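Local coordinates for protein jasmonate-induced oxygenase 2 (Arabidopsis thaliana, PDB 6LSV) that hydroxylates the plant defence hormone jasmonate to 12-hydroxyjasmonate, using iron(II), molecular oxygen and 2-oxoglutarate, which leaves as succinate and carbon dioxide, at residues 90-93 with 94-98; 191-194 with 195-198; 9-12 with 13-17. One frame throughout, in Å; residues are numbered along the deposited sequence.

Interaction 1 of 3, residues 90-93 with 94-98; sequences MDAA and RENWR
Arg94 lays its guanidinium alongside the carboxylate of Asp91, one helical turn back, and the two side chains run the same way. A salt bridge joins them: NH1 of Arg94 lies 2.9 Å from OD1 of Asp91, which accepts on its anti lone pair. The acceptor sits close to the guanidinium plane, but the bond is bent, with an N-H...O angle of 137°, and the two flat groups are turned 37° apart. Arg94 reaches back because CG stands anti to the backbone N (chi1 176°) and the chain then bends at chi3. The other carboxylate oxygen of Asp91, OD2, takes a hydrogen bond from His261 NE2, so this acid is held from two directions. Glu95 and Arg98 form a second pair, with NE and NH2 of Arg98 gripping the carboxylate side-on. NE is 2.8 Å from OE1 of Glu95 and NH2 is 3.1 Å from OE2; Glu293 takes NH1 of Arg98. Both pairs lie on helix 87-102, which packs its apolar side between helix 161-186 and the main sheet of the double-stranded beta-helix (jelly-roll) core of this iron/ascorbate-dependent oxygenase. There small Ala93 touches Tyr168 of the helix and Leu297 of the sheet, while the broad indole of Trp97 packs on Ile165 and Leu297. Within the helix, CD1 of Trp97 brings its ring edge to 3.1 Å from the carbonyl O of Ala93. The carbonyl O of Ala92 has two donors from Asn96, the backbone N and the amide ND2, each at 2.8 Å and on opposite faces of the carbonyl plane. OD1 of the same amide accepts from Thr160 OG1.

Interaction 2 of 3, residues 191-194 with 195-198; sequences EDKF and QEAF
The carbonyl O of Phe194 takes the N-H of Phe198 at 2.9 Å. The ring of Phe198 lies beside the same oxygen, CD1 nearest. Both phenyl groups leave the helix on its buried side: Phe194 meets Met180 and Leu183 of helix 161-186, and both rings reach Ile271 of helix 269-274, where bulky apolar side chains suit the space between helices. On a more open side, Lys193 and Glu196 form an i to i+3 salt bridge, NZ to OE1 at 3.1 Å. The lysine folds back through bends at chi2 and chi3 (52° and 64°), bringing its ammonium over the carboxylate, 42° out of the carboxylate plane. Asp192 OD2 lies 4.3 Å from Glu196 OE2, and Lys190, in long and weak ion pairs with both acids, may ease their repulsion. A water spans the start of the helix, donating to O of Glu191 and accepting from the backbone N of Gln195. The amide NE2 of Gln195 is bonded to Tyr301 OH and to the carbonyl O of Gly200. Asp192 holds the N-cap position without a side-chain capping bond, at the head of a short amphipathic helix with Phe194 and Phe198 inside, Lys193 and Glu196 outside.

Interaction 3 of 3, residues 9-12 with 13-17; sequences RVQS and LAESN
Gln11 and Glu15 meet on one side of a short helix, with NE2 of Gln11 2.7 Å from OE2 of Glu15. This is a weak hydrogen bond, its N-H...O angle only 122°, and the amide and carboxylate planes stand 66° apart. The packed part is buried Val10, which lies on Trp135, and buried Gln11, whose OE1 accepts from Lys108 NZ and whose NE2 also donates to Met103 O. Glu15, by contrast, is exposed, where a charge would probably cost little. At the helix end the carbonyl O of Ser12 receives two donors from Ser16, the backbone N at 3.1 Å and the hydroxyl OG at 3.0 Å, from opposite faces of its plane. A serine suits this place because its short side chain can turn back to a carbonyl one turn earlier. Leu13 lies along the backbone, CD1 4.0 Å from CA of Val10, and also touches Tyr25. At the other end, Asp137 accepts from the backbone N of both Val10 and Gln11. Arg9 is salt-bridged to Glu109 and its NH1 makes a weak bond to O of Tyr121 in edge strand 120-122; with Asp137 on the adjacent strand, helix 10-15 is tied to that edge of the main sheet.

In the fold
Each is a local contact along one helix, with the turn at an end included in interactions 2 and 3, and none touches another. Interaction 1 comes nearest the co-substrate: the side chain of Arg94 lies about 9 Å from 2-oxoglutarate and about 7 Å from that of Ser296, which binds it. Interactions 2 and 3 lie on opposite sides of the chain's centre, their own centres about 44 Å apart. None touches the bound hormone: the side chains of Trp97, Phe198 and Arg9 are about 12, 12 and 11 Å from it. Interactions 1 and 3 approach to about 8 Å between nearest atoms, whereas interactions 1 and 2 stay about 20 Å apart.

Interaction 1 of 3, residues 90-93 with 94-98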
ATOM      1  N   MET A  90      -6.214   8.382 -14.031  1.00 29.38           N
ATOM      2  CA  MET A  90      -6.384   7.246 -13.130  1.00 28.20           C
ATOM      3  C   MET A  90      -6.574   5.952 -13.904  1.00 28.57           C
ATOM      4  O   MET A  90      -6.001   4.916 -13.549  1.00 29.39           O
ATOM      5  CB  MET A  90      -7.576   7.484 -12.203  1.00 23.89           C
ATOM      6  CG  MET A  90      -7.470   8.729 -11.348  1.00 23.42           C
ATOM      7  SD  MET A  90      -8.958   8.978 -10.368  1.00 32.02           S
ATOM      8  CE  MET A  90      -8.776   7.699  -9.129  1.00 24.56           C
ATOM      9  N   ASP A  91      -7.374   5.993 -14.968  1.00 33.70           N
ATOM     10  CA  ASP A  91      -7.634   4.788 -15.747  1.00 35.16           C
ATOM     11  C   ASP A  91      -6.460   4.444 -16.658  1.00 29.44           C
ATOM     12  O   ASP A  91      -6.152   3.262 -16.855  1.00 27.40           O
ATOM     13  CB  ASP A  91      -8.918   4.960 -16.555  1.00 28.13           C
ATOM     14  CG  ASP A  91     -10.120   5.255 -15.676  1.00 33.69           C
ATOM     15  OD1 ASP A  91     -10.375   4.476 -14.733  1.00 40.11           O
ATOM     16  OD2 ASP A  91     -10.810   6.263 -15.925  1.00 41.30           O
ATOM     17  N   ALA A  92      -5.794   5.456 -17.220  1.00 25.95           N
ATOM     18  CA  ALA A  92      -4.616   5.191 -18.039  1.00 30.27           C
ATOM     19  C   ALA A  92      -3.530   4.507 -17.220  1.00 34.39           C
ATOM     20  O   ALA A  92      -2.848   3.601 -17.712  1.00 31.33           O
ATOM     21  CB  ALA A  92      -4.092   6.488 -18.654  1.00 27.81           C
ATOM     22  N   ALA A  93      -3.365   4.925 -15.962  1.00 32.75           N
ATOM     23  CA  ALA A  93      -2.411   4.265 -15.077  1.00 34.92           C
ATOM     24  C   ALA A  93      -2.754   2.792 -14.895  1.00 29.23           C
ATOM     25  O   ALA A  93      -1.871   1.928 -14.939  1.00 27.00           O
ATOM     26  CB  ALA A  93      -2.375   4.979 -13.725  1.00 30.66           C
ATOM     27  N   ARG A  94      -4.035   2.486 -14.700  1.00 27.62           N
ATOM     28  CA  ARG A  94      -4.430   1.097 -14.509  1.00 29.42           C
ATOM     29  C   ARG A  94      -4.231   0.286 -15.784  1.00 31.93           C
ATOM     30  O   ARG A  94      -3.651  -0.806 -15.751  1.00 28.41           O
ATOM     31  CB  ARG A  94      -5.884   1.028 -14.046  1.00 19.02           C
ATOM     32  CG  ARG A  94      -6.417  -0.381 -13.920  1.00 24.36           C
ATOM     33  CD  ARG A  94      -7.922  -0.381 -13.729  1.00 29.19           C
ATOM     34  NE  ARG A  94      -8.320   0.295 -12.498  1.00 41.51           N
ATOM     35  CZ  ARG A  94      -8.784   1.539 -12.440  1.00 37.12           C
ATOM     36  NH1 ARG A  94      -8.913   2.256 -13.551  1.00 33.96           N
ATOM     37  NH2 ARG A  94      -9.118   2.065 -11.268  1.00 32.86           N
ATOM     38  N   GLU A  95      -4.696   0.810 -16.922  1.00 32.27           N
ATOM     39  CA  GLU A  95      -4.663   0.028 -18.156  1.00 34.20           C
ATOM     40  C   GLU A  95      -3.253  -0.092 -18.720  1.00 30.65           C
ATOM     41  O   GLU A  95      -2.935  -1.096 -19.366  1.00 28.77           O
ATOM     42  CB  GLU A  95      -5.610   0.633 -19.191  1.00 33.84           C
ATOM     43  CG  GLU A  95      -7.074   0.587 -18.776  1.00 33.03           C
ATOM     44  CD  GLU A  95      -7.494  -0.779 -18.249  1.00 35.69           C
ATOM     45  OE1 GLU A  95      -7.258  -1.790 -18.944  1.00 37.24           O
ATOM     46  OE2 GLU A  95      -8.054  -0.840 -17.132  1.00 37.36           O
ATOM     47  N   ASN A  96      -2.399   0.906 -18.490  1.00 31.96           N
ATOM     48  CA  ASN A  96      -0.988   0.757 -18.832  1.00 26.32           C
ATOM     49  C   ASN A  96      -0.359  -0.388 -18.049  1.00 32.17           C
ATOM     50  O   ASN A  96       0.335  -1.238 -18.619  1.00 37.37           O
ATOM     51  CB  ASN A  96      -0.239   2.060 -18.563  1.00 26.48           C
ATOM     52  CG  ASN A  96      -0.188   2.962 -19.776  1.00 34.33           C
ATOM     53  OD1 ASN A  96       0.845   3.076 -20.432  1.00 34.31           O
ATOM     54  ND2 ASN A  96      -1.306   3.610 -20.082  1.00 30.87           N
ATOM     55  N   TRP A  97      -0.589  -0.424 -16.735  1.00 29.29           N
ATOM     56  CA  TRP A  97      -0.030  -1.500 -15.923  1.00 30.39           C
ATOM     57  C   TRP A  97      -0.687  -2.835 -16.248  1.00 30.84           C
ATOM     58  O   TRP A  97      -0.008  -3.868 -16.305  1.00 29.90           O
ATOM     59  CB  TRP A  97      -0.171  -1.167 -14.437  1.00 23.37           C
ATOM     60  CG  TRP A  97       0.908  -0.248 -13.951  1.00 26.95           C
ATOM     61  CD1 TRP A  97       0.787   1.081 -13.656  1.00 23.44           C
ATOM     62  CD2 TRP A  97       2.281  -0.584 -13.721  1.00 24.33           C
ATOM     63  NE1 TRP A  97       2.000   1.589 -13.254  1.00 20.86           N
ATOM     64  CE2 TRP A  97       2.933   0.586 -13.286  1.00 24.36           C
ATOM     65  CE3 TRP A  97       3.021  -1.764 -13.840  1.00 21.60           C
ATOM     66  CZ2 TRP A  97       4.287   0.609 -12.964  1.00 23.14           C
ATOM     67  CZ3 TRP A  97       4.364  -1.737 -13.523  1.00 25.90           C
ATOM     68  CH2 TRP A  97       4.984  -0.558 -13.092  1.00 23.70           C
ATOM     69  N   ARG A  98      -2.004  -2.838 -16.471  1.00 29.02           N
ATOM     70  CA  ARG A  98      -2.668  -4.069 -16.886  1.00 32.05           C
ATOM     71  C   ARG A  98      -2.047  -4.618 -18.164  1.00 35.38           C
ATOM     72  O   ARG A  98      -1.852  -5.832 -18.295  1.00 32.89           O
ATOM     73  CB  ARG A  98      -4.164  -3.829 -17.081  1.00 34.54           C
ATOM     74  CG  ARG A  98      -4.942  -5.102 -17.377  1.00 34.97           C
ATOM     75  CD  ARG A  98      -6.315  -4.813 -17.967  1.00 43.90           C
ATOM     76  NE  ARG A  98      -7.109  -3.888 -17.158  1.00 37.93           N
ATOM     77  CZ  ARG A  98      -7.652  -4.194 -15.984  1.00 37.30           C
ATOM     78  NH1 ARG A  98      -7.481  -5.405 -15.464  1.00 33.44           N
ATOM     79  NH2 ARG A  98      -8.363  -3.286 -15.327  1.00 33.89           N
TER

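Interaction 2 of 3, residues 191-194 with 195-198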
ATOM      1  N   GLU A 191      -1.224  23.207  10.490  1.00 38.37           N
ATOM      2  CA  GLU A 191      -1.675  22.433   9.340  1.00 34.31           C
ATOM      3  C   GLU A 191      -0.524  21.799   8.570  1.00 33.55           C
ATOM      4  O   GLU A 191      -0.758  20.880   7.781  1.00 33.68           O
ATOM      5  CB  GLU A 191      -2.513  23.311   8.411  1.00 29.13           C
ATOM      6  CG  GLU A 191      -1.721  24.340   7.631  1.00 40.56           C
ATOM      7  CD  GLU A 191      -2.497  24.878   6.442  1.00 54.13           C
ATOM      8  OE1 GLU A 191      -1.925  24.948   5.332  1.00 50.59           O
ATOM      9  OE2 GLU A 191      -3.685  25.225   6.623  1.00 48.64           O
ATOM     10  N   ASP A 192       0.714  22.245   8.796  1.00 31.44           N
ATOM     11  CA  ASP A 192       1.879  21.679   8.127  1.00 32.98           C
ATOM     12  C   ASP A 192       2.766  20.883   9.079  1.00 36.79           C
ATOM     13  O   ASP A 192       3.943  20.657   8.779  1.00 34.75           O
ATOM     14  CB  ASP A 192       2.686  22.783   7.440  1.00 27.86           C
ATOM     15  CG  ASP A 192       3.459  23.648   8.425  1.00 38.58           C
ATOM     16  OD1 ASP A 192       2.973  23.854   9.558  1.00 47.97           O
ATOM     17  OD2 ASP A 192       4.553  24.127   8.060  1.00 45.83           O
ATOM     18  N   LYS A 193       2.220  20.439  10.216  1.00 33.63           N
ATOM     19  CA  LYS A 193       3.026  19.722  11.201  1.00 35.61           C
ATOM     20  C   LYS A 193       3.479  18.361  10.677  1.00 36.79           C
ATOM     21  O   LYS A 193       4.636  17.972  10.874  1.00 31.63           O
ATOM     22  CB  LYS A 193       2.243  19.574  12.507  1.00 33.72           C
ATOM     23  CG  LYS A 193       3.006  18.887  13.635  1.00 35.02           C
ATOM     24  CD  LYS A 193       4.372  19.522  13.886  1.00 36.87           C
ATOM     25  CE  LYS A 193       4.259  20.964  14.364  1.00 41.27           C
ATOM     26  NZ  LYS A 193       5.592  21.588  14.625  1.00 51.52           N
ATOM     27  N   PHE A 194       2.589  17.622  10.005  1.00 37.71           N
ATOM     28  CA  PHE A 194       2.977  16.330   9.441  1.00 30.69           C
ATOM     29  C   PHE A 194       4.023  16.503   8.349  1.00 29.70           C
ATOM     30  O   PHE A 194       5.040  15.800   8.334  1.00 33.38           O
ATOM     31  CB  PHE A 194       1.756  15.596   8.885  1.00 26.87           C
ATOM     32  CG  PHE A 194       1.002  14.804   9.909  1.00 28.57           C
ATOM     33  CD1 PHE A 194       1.116  15.096  11.257  1.00 31.10           C
ATOM     34  CD2 PHE A 194       0.167  13.770   9.520  1.00 31.37           C
ATOM     35  CE1 PHE A 194       0.420  14.365  12.200  1.00 31.01           C
ATOM     36  CE2 PHE A 194      -0.533  13.037  10.459  1.00 35.36           C
ATOM     37  CZ  PHE A 194      -0.405  13.335  11.803  1.00 28.22           C
ATOM     38  N   GLN A 195       3.780  17.428   7.414  1.00 26.94           N
ATOM     39  CA  GLN A 195       4.763  17.705   6.373  1.00 28.52           C
ATOM     40  C   GLN A 195       6.117  18.050   6.971  1.00 31.04           C
ATOM     41  O   GLN A 195       7.158  17.695   6.407  1.00 32.49           O
ATOM     42  CB  GLN A 195       4.281  18.845   5.477  1.00 30.46           C
ATOM     43  CG  GLN A 195       4.968  18.878   4.130  1.00 24.35           C
ATOM     44  CD  GLN A 195       4.541  17.724   3.258  1.00 30.07           C
ATOM     45  OE1 GLN A 195       3.348  17.488   3.074  1.00 33.72           O
ATOM     46  NE2 GLN A 195       5.510  16.987   2.724  1.00 33.09           N
ATOM     47  N   GLU A 196       6.115  18.734   8.115  1.00 35.64           N
ATOM     48  CA  GLU A 196       7.351  19.016   8.833  1.00 34.02           C
ATOM     49  C   GLU A 196       8.007  17.728   9.320  1.00 34.91           C
ATOM     50  O   GLU A 196       9.191  17.479   9.059  1.00 29.62           O
ATOM     51  CB  GLU A 196       7.042  19.945  10.005  1.00 37.65           C
ATOM     52  CG  GLU A 196       8.118  20.943  10.362  1.00 47.46           C
ATOM     53  CD  GLU A 196       7.704  21.811  11.539  1.00 60.90           C
ATOM     54  OE1 GLU A 196       7.986  21.422  12.692  1.00 55.10           O
ATOM     55  OE2 GLU A 196       7.081  22.874  11.310  1.00 55.64           O
ATOM     56  N   ALA A 197       7.238  16.887  10.020  1.00 32.41           N
ATOM     57  CA  ALA A 197       7.792  15.674  10.612  1.00 29.85           C
ATOM     58  C   ALA A 197       8.327  14.715   9.557  1.00 32.34           C
ATOM     59  O   ALA A 197       9.272  13.964   9.826  1.00 29.03           O
ATOM     60  CB  ALA A 197       6.731  14.979  11.464  1.00 29.70           C
ATOM     61  N   PHE A 198       7.741  14.721   8.361  1.00 32.08           N
ATOM     62  CA  PHE A 198       8.179  13.836   7.289  1.00 28.78           C
ATOM     63  C   PHE A 198       9.473  14.289   6.629  1.00 31.09           C
ATOM     64  O   PHE A 198      10.034  13.533   5.828  1.00 34.37           O
ATOM     65  CB  PHE A 198       7.100  13.729   6.214  1.00 26.58           C
ATOM     66  CG  PHE A 198       6.017  12.738   6.521  1.00 27.33           C
ATOM     67  CD1 PHE A 198       5.433  12.685   7.774  1.00 24.15           C
ATOM     68  CD2 PHE A 198       5.560  11.877   5.534  1.00 22.62           C
ATOM     69  CE1 PHE A 198       4.423  11.784   8.043  1.00 22.42           C
ATOM     70  CE2 PHE A 198       4.553  10.974   5.795  1.00 23.16           C
ATOM     71  CZ  PHE A 198       3.983  10.926   7.053  1.00 24.83           C
TER
HETATM   72  O   HOH W   1       1.042  18.450   6.511  1.00 31.01           O

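Interaction 3 of 3, residues 9-12 with 13-17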
ATOM      1  N   ARG A   9       6.558 -17.100 -10.811  1.00 25.88           N
ATOM      2  CA  ARG A   9       5.651 -16.010 -11.158  1.00 30.76           C
ATOM      3  C   ARG A   9       4.220 -16.527 -11.142  1.00 27.34           C
ATOM      4  O   ARG A   9       3.874 -17.434 -11.906  1.00 31.10           O
ATOM      5  CB  ARG A   9       6.005 -15.428 -12.521  1.00 23.53           C
ATOM      6  CG  ARG A   9       7.453 -14.994 -12.640  1.00 25.18           C
ATOM      7  CD  ARG A   9       7.819 -13.963 -11.586  1.00 19.57           C
ATOM      8  NE  ARG A   9       9.213 -13.551 -11.708  1.00 20.48           N
ATOM      9  CZ  ARG A   9       9.807 -12.662 -10.917  1.00 26.92           C
ATOM     10  NH1 ARG A   9       9.128 -12.084  -9.936  1.00 26.72           N
ATOM     11  NH2 ARG A   9      11.082 -12.354 -11.105  1.00 30.25           N
ATOM     12  N   VAL A  10       3.387 -15.951 -10.270  1.00 26.28           N
ATOM     13  CA  VAL A  10       2.015 -16.427 -10.108  1.00 29.64           C
ATOM     14  C   VAL A  10       1.273 -16.417 -11.436  1.00 28.87           C
ATOM     15  O   VAL A  10       0.389 -17.251 -11.671  1.00 27.90           O
ATOM     16  CB  VAL A  10       1.290 -15.585  -9.037  1.00 25.46           C
ATOM     17  CG1 VAL A  10      -0.052 -16.195  -8.697  1.00 26.11           C
ATOM     18  CG2 VAL A  10       2.148 -15.476  -7.789  1.00 22.66           C
ATOM     19  N   GLN A  11       1.632 -15.497 -12.335  1.00 27.26           N
ATOM     20  CA  GLN A  11       1.034 -15.497 -13.665  1.00 30.87           C
ATOM     21  C   GLN A  11       1.322 -16.799 -14.402  1.00 32.53           C
ATOM     22  O   GLN A  11       0.473 -17.294 -15.154  1.00 32.26           O
ATOM     23  CB  GLN A  11       1.541 -14.303 -14.470  1.00 25.35           C
ATOM     24  CG  GLN A  11       0.823 -14.117 -15.789  1.00 33.12           C
ATOM     25  CD  GLN A  11       1.534 -13.152 -16.712  1.00 40.72           C
ATOM     26  OE1 GLN A  11       2.564 -12.575 -16.356  1.00 38.65           O
ATOM     27  NE2 GLN A  11       0.987 -12.970 -17.908  1.00 37.57           N
ATOM     28  N   SER A  12       2.515 -17.369 -14.202  1.00 29.65           N
ATOM     29  CA  SER A  12       2.850 -18.633 -14.853  1.00 26.90           C
ATOM     30  C   SER A  12       1.935 -19.750 -14.381  1.00 31.76           C
ATOM     31  O   SER A  12       1.548 -20.622 -15.167  1.00 35.39           O
ATOM     32  CB  SER A  12       4.309 -19.004 -14.585  1.00 24.58           C
ATOM     33  OG  SER A  12       5.192 -17.972 -14.981  1.00 37.38           O
ATOM     34  N   LEU A  13       1.584 -19.743 -13.095  1.00 33.06           N
ATOM     35  CA  LEU A  13       0.688 -20.766 -12.568  1.00 34.85           C
ATOM     36  C   LEU A  13      -0.715 -20.613 -13.144  1.00 33.41           C
ATOM     37  O   LEU A  13      -1.330 -21.595 -13.577  1.00 34.24           O
ATOM     38  CB  LEU A  13       0.664 -20.702 -11.039  1.00 30.02           C
ATOM     39  CG  LEU A  13       2.038 -20.609 -10.369  1.00 33.77           C
ATOM     40  CD1 LEU A  13       1.911 -20.254  -8.894  1.00 28.08           C
ATOM     41  CD2 LEU A  13       2.795 -21.915 -10.543  1.00 34.83           C
ATOM     42  N   ALA A  14      -1.229 -19.383 -13.176  1.00 34.95           N
ATOM     43  CA  ALA A  14      -2.565 -19.160 -13.719  1.00 36.26           C
ATOM     44  C   ALA A  14      -2.621 -19.435 -15.216  1.00 35.36           C
ATOM     45  O   ALA A  14      -3.691 -19.755 -15.743  1.00 36.73           O
ATOM     46  CB  ALA A  14      -3.020 -17.730 -13.425  1.00 34.06           C
ATOM     47  N   GLU A  15      -1.491 -19.309 -15.916  1.00 36.18           N
ATOM     48  CA  GLU A  15      -1.480 -19.544 -17.355  1.00 37.12           C
ATOM     49  C   GLU A  15      -1.383 -21.025 -17.680  1.00 41.38           C
ATOM     50  O   GLU A  15      -1.861 -21.458 -18.735  1.00 50.20           O
ATOM     51  CB  GLU A  15      -0.341 -18.763 -18.006  1.00 27.65           C
ATOM     52  CG  GLU A  15      -0.753 -17.355 -18.376  1.00 27.80           C
ATOM     53  CD  GLU A  15       0.414 -16.483 -18.769  1.00 34.27           C
ATOM     54  OE1 GLU A  15       1.544 -17.009 -18.854  1.00 28.87           O
ATOM     55  OE2 GLU A  15       0.199 -15.271 -18.990  1.00 37.16           O
ATOM     56  N   SER A  16      -0.788 -21.814 -16.796  1.00 40.80           N
ATOM     57  CA  SER A  16      -1.123 -23.218 -16.798  1.00 41.49           C
ATOM     58  C   SER A  16      -2.591 -23.360 -16.421  1.00 48.25           C
ATOM     59  O   SER A  16      -3.255 -22.401 -16.022  1.00 61.09           O
ATOM     60  CB  SER A  16      -0.252 -23.992 -15.813  1.00 43.30           C
ATOM     61  OG  SER A  16       1.061 -23.471 -15.784  1.00 48.36           O
ATOM     62  N   ASN A  17      -3.103 -24.572 -16.546  1.00 46.76           N
ATOM     63  CA  ASN A  17      -4.440 -24.890 -16.072  1.00 54.20           C
ATOM     64  C   ASN A  17      -4.304 -25.957 -14.994  1.00 54.42           C
ATOM     65  O   ASN A  17      -4.691 -27.110 -15.183  1.00 55.98           O
ATOM     66  CB  ASN A  17      -5.349 -25.316 -17.235  1.00 62.31           C
ATOM     67  CG  ASN A  17      -5.333 -24.308 -18.373  1.00 71.90           C
ATOM     68  OD1 ASN A  17      -5.161 -24.665 -19.538  1.00 72.39           O
ATOM     69  ND2 ASN A  17      -5.475 -23.031 -18.029  1.00 69.85           N
TER